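Local structure of chitinase (4TXG) at residues F406-N410 against V575-T579; A589-D593 against L632-F636. The protein probably hydrolyses the glycosidic bonds of chitin as a family 18 glycoside hydrolase and is expected to bind the polymer through carbohydrate-binding regions. All blocks are in the same frame, centred on the assembly; numbering follows the deposited sequence.

Contact 1: residues F406-N410 against V575-T579; sequences FVGPN and VFLST
Val407 lays its CG1 methyl over one face of the Phe576 ring, a CH-pi contact joining a loop of the TIM barrel to the small antiparallel sheet inserted between barrel strands 457-462 and 599-603, the insertion domain known from many family 18 chitinases. Val407 CG1 lies 3.7 Å from the centroid of the Phe576 ring, 23° off the normal and displaced toward the rim. The ring atom nearest to Val407 CG1 is Phe576 CG, at 3.4 Å. The Phe576 ring is swung across to the loop because CG stands opposite the backbone N (chi1 178°), and the valine and the phenylalanine run antiparallel alongside each other. Further along the ring, Gly408 O comes within 3.6 Å of Phe576 CE1, approaching obliquely.

Two residues on, the same strand face changes from apolar packing to a polar grip: the backbone N of Asn410 donates to the Ser578 hydroxyl. Around this first shell, Trp567 stacks on Phe576, and strand 466-468 is bonded through its backbone to Phe576 and Ser578, while Val407 packs on Trp468. The Asn410 amide turns away from the strand, its ND2 hydrogen-bonding Asp398 OD1, and the Asn410 side chain lies about 7 Å from a bound cesium ion. The link across the contact is compact and nearly straight: Asn410 N to Ser578 OG measures 2.9 Å, with an N-H...O angle of 158°.

Contact 2: residues A589-D593 against L632-F636; sequences AAWID and LYNTF
The helical turns bearing Ala589 and Phe636 run in roughly the same direction, their axes 10.8 Å apart at closest and inclined at 35°, as befits neighbouring outer helices of a TIM barrel. Phe636 contributes the largest share of the buried surface. Its CG lies opposite its own carbonyl carbon (chi1 -64°), which carries the end of the ring toward the facing helix. There Phe636 CZ meets Ala589 CB at 3.9 Å and Ile592 CG2 at 3.7 Å, the isoleucine set crosswise to the aromatic side chain.

Oxygens approach the ring edge near its plane: Ala589 O is 3.7 Å from Phe636 CE1, and Asp593 OD2 is 3.8 Å from Phe636 CD1. Such a meeting of oxygen with the ring rim may be weakly favourable, although Ala589 O already accepts the helical hydrogen bond from Asp593 N; the carboxylate plane is turned 72° from that of the ring. Asp593 takes its main partners from outside the two helices, OD2 in a salt bridge with Arg153 and OD1 with Arg154. Ala589 CB also packs against Leu632 CD2 at 4.3 Å and Thr635 CG2 at 4.2 Å, the threonine hydroxyl being bonded to Leu631 O one turn back.

Beneath the helices, Ile592, Leu632 and Phe636 all rest on Val600 of barrel strand 599-603, and Phe636 also touches Ile156 of the adjoining strand 155-161.

The two contacts come in series along the chain, both segments of the first preceding those of the second; their centres lie 24 Å apart, with about 13 Å between nearest atoms. Strand 575-578 of the first is followed directly by helix 582-594 of the second, so the chain passes from the inserted antiparallel sheet back to the barrel over a few residues. Contact 1 thus joins the loop after barrel strand 391-395 to the inserted sheet, whereas contact 2 packs the last two helices outside the barrel against each other and on strands 599-603 and 155-161, where the barrel closes.

Contact 1: residues F406-N410 against V575-T579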
# COMPACT_ATOMS: atom_id res chain seq x y z
N PHE A 406 21.12 -4.19 7.12
CA PHE A 406 21.43 -3.59 5.83
C PHE A 406 21.06 -2.11 5.80
O PHE A 406 19.89 -1.75 5.74
CB PHE A 406 20.72 -4.35 4.71
CG PHE A 406 21.12 -5.79 4.63
CD1 PHE A 406 22.38 -6.15 4.16
CD2 PHE A 406 20.25 -6.79 5.03
CE1 PHE A 406 22.75 -7.49 4.10
CE2 PHE A 406 20.62 -8.13 4.96
CZ PHE A 406 21.87 -8.47 4.50
N VAL A 407 22.08 -1.26 5.87
CA VAL A 407 21.88 0.18 5.97
C VAL A 407 21.58 0.79 4.61
O VAL A 407 22.37 0.66 3.68
CB VAL A 407 23.12 0.86 6.56
CG1 VAL A 407 22.88 2.35 6.70
CG2 VAL A 407 23.48 0.23 7.92
N GLY A 408 20.45 1.48 4.49
CA GLY A 408 20.07 2.03 3.20
C GLY A 408 18.78 2.81 3.26
O GLY A 408 18.18 2.94 4.33
N PRO A 409 18.34 3.34 2.11
CA PRO A 409 17.15 4.20 2.07
C PRO A 409 15.89 3.48 2.51
O PRO A 409 15.70 2.29 2.22
CB PRO A 409 17.04 4.61 0.60
CG PRO A 409 18.32 4.18 -0.06
CD PRO A 409 18.84 3.04 0.76
N ASN A 410 15.04 4.22 3.18
CA ASN A 410 13.75 3.73 3.64
C ASN A 410 12.77 3.53 2.47
O ASN A 410 11.91 2.65 2.51
CB ASN A 410 13.18 4.72 4.66
CG ASN A 410 11.89 4.24 5.26
OD1 ASN A 410 10.82 4.74 4.94
ND2 ASN A 410 11.98 3.24 6.11
N VAL A 575 26.36 7.28 12.43
CA VAL A 575 24.90 7.19 12.38
C VAL A 575 24.38 7.57 10.99
O VAL A 575 24.75 8.59 10.43
CB VAL A 575 24.24 8.11 13.45
CG1 VAL A 575 22.74 8.33 13.14
CG2 VAL A 575 24.43 7.53 14.84
N PHE A 576 23.54 6.69 10.45
CA PHE A 576 22.87 6.88 9.16
C PHE A 576 21.38 7.03 9.42
O PHE A 576 20.76 6.11 9.96
CB PHE A 576 23.15 5.67 8.24
CG PHE A 576 22.47 5.72 6.89
CD1 PHE A 576 21.12 5.42 6.74
CD2 PHE A 576 23.22 5.97 5.74
CE1 PHE A 576 20.52 5.44 5.48
CE2 PHE A 576 22.63 5.97 4.48
CZ PHE A 576 21.28 5.72 4.35
N LEU A 577 20.80 8.17 9.04
CA LEU A 577 19.36 8.36 9.17
C LEU A 577 18.76 8.55 7.79
O LEU A 577 19.09 9.51 7.10
CB LEU A 577 19.03 9.57 10.05
CG LEU A 577 19.47 9.49 11.51
CD1 LEU A 577 19.22 10.81 12.22
CD2 LEU A 577 18.74 8.36 12.21
N SER A 578 17.89 7.63 7.37
CA SER A 578 17.23 7.79 6.08
C SER A 578 16.14 8.84 6.17
O SER A 578 15.26 8.75 7.03
CB SER A 578 16.64 6.45 5.60
OG SER A 578 15.86 6.67 4.45
N THR A 579 16.18 9.82 5.29
CA THR A 579 15.22 10.91 5.34
C THR A 579 14.38 11.02 4.07
O THR A 579 14.56 10.25 3.12
CB THR A 579 15.92 12.27 5.61
OG1 THR A 579 16.88 12.52 4.58
CG2 THR A 579 16.64 12.24 6.96

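Contact 2: residues A589-D593 against L632-F636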
# COMPACT_ATOMS: atom_id res chain seq x y z
N ALA A 589 7.53 13.08 -7.24
CA ALA A 589 6.36 13.75 -7.80
C ALA A 589 6.45 13.82 -9.33
O ALA A 589 5.44 13.67 -10.02
CB ALA A 589 6.19 15.14 -7.21
N ALA A 590 7.65 14.06 -9.85
CA ALA A 590 7.83 14.08 -11.30
C ALA A 590 7.51 12.71 -11.88
O ALA A 590 6.86 12.61 -12.93
CB ALA A 590 9.25 14.51 -11.67
N TRP A 591 7.96 11.67 -11.19
CA TRP A 591 7.75 10.29 -11.59
C TRP A 591 6.25 9.92 -11.57
O TRP A 591 5.77 9.22 -12.46
CB TRP A 591 8.57 9.37 -10.69
CG TRP A 591 8.38 7.89 -10.90
CD1 TRP A 591 9.11 7.07 -11.71
CD2 TRP A 591 7.40 7.07 -10.26
NE1 TRP A 591 8.63 5.77 -11.61
CE2 TRP A 591 7.58 5.75 -10.74
CE3 TRP A 591 6.39 7.31 -9.33
CZ2 TRP A 591 6.78 4.69 -10.31
CZ3 TRP A 591 5.59 6.26 -8.91
CH2 TRP A 591 5.79 4.96 -9.41
N ILE A 592 5.54 10.40 -10.56
CA ILE A 592 4.09 10.22 -10.46
C ILE A 592 3.39 10.83 -11.66
O ILE A 592 2.54 10.19 -12.30
CB ILE A 592 3.52 10.88 -9.15
CG1 ILE A 592 3.97 10.10 -7.91
CG2 ILE A 592 2.00 10.99 -9.21
CD1 ILE A 592 3.29 8.74 -7.75
N ASP A 593 3.74 12.07 -11.98
CA ASP A 593 3.05 12.77 -13.06
C ASP A 593 3.38 12.15 -14.41
O ASP A 593 2.50 11.98 -15.24
CB ASP A 593 3.41 14.25 -13.08
CG ASP A 593 2.28 15.15 -12.56
OD1 ASP A 593 1.11 14.70 -12.50
OD2 ASP A 593 2.57 16.31 -12.21
N LEU A 632 3.75 18.69 -2.79
CA LEU A 632 2.94 17.75 -3.56
C LEU A 632 1.71 18.44 -4.16
O LEU A 632 1.41 18.30 -5.36
CB LEU A 632 2.49 16.58 -2.68
CG LEU A 632 3.56 15.56 -2.28
CD1 LEU A 632 3.01 14.61 -1.22
CD2 LEU A 632 4.04 14.79 -3.50
N TYR A 633 0.99 19.19 -3.33
CA TYR A 633 -0.22 19.86 -3.79
C TYR A 633 0.07 20.91 -4.87
O TYR A 633 -0.66 21.01 -5.86
CB TYR A 633 -0.96 20.52 -2.62
CG TYR A 633 -2.16 21.28 -3.11
CD1 TYR A 633 -3.27 20.60 -3.59
CD2 TYR A 633 -2.16 22.67 -3.15
CE1 TYR A 633 -4.37 21.28 -4.08
CE2 TYR A 633 -3.25 23.36 -3.64
CZ TYR A 633 -4.35 22.67 -4.10
OH TYR A 633 -5.44 23.35 -4.59
N ASN A 634 1.11 21.71 -4.66
CA ASN A 634 1.44 22.75 -5.64
C ASN A 634 1.86 22.15 -6.98
O ASN A 634 1.59 22.71 -8.04
CB ASN A 634 2.56 23.66 -5.10
CG ASN A 634 2.07 24.59 -4.00
OD1 ASN A 634 0.90 25.00 -3.99
ND2 ASN A 634 2.95 24.93 -3.07
N THR A 635 2.50 20.99 -6.92
CA THR A 635 2.90 20.28 -8.12
C THR A 635 1.69 19.69 -8.84
O THR A 635 1.56 19.81 -10.06
CB THR A 635 3.90 19.17 -7.79
OG1 THR A 635 5.03 19.73 -7.13
CG2 THR A 635 4.34 18.44 -9.05
N PHE A 636 0.78 19.07 -8.09
CA PHE A 636 -0.32 18.32 -8.69
C PHE A 636 -1.60 19.13 -8.98
O PHE A 636 -2.53 18.60 -9.59
CB PHE A 636 -0.68 17.13 -7.79
CG PHE A 636 0.42 16.11 -7.65
CD1 PHE A 636 1.38 15.94 -8.65
CD2 PHE A 636 0.48 15.29 -6.52
CE1 PHE A 636 2.38 14.99 -8.52
CE2 PHE A 636 1.48 14.34 -6.37
CZ PHE A 636 2.44 14.18 -7.39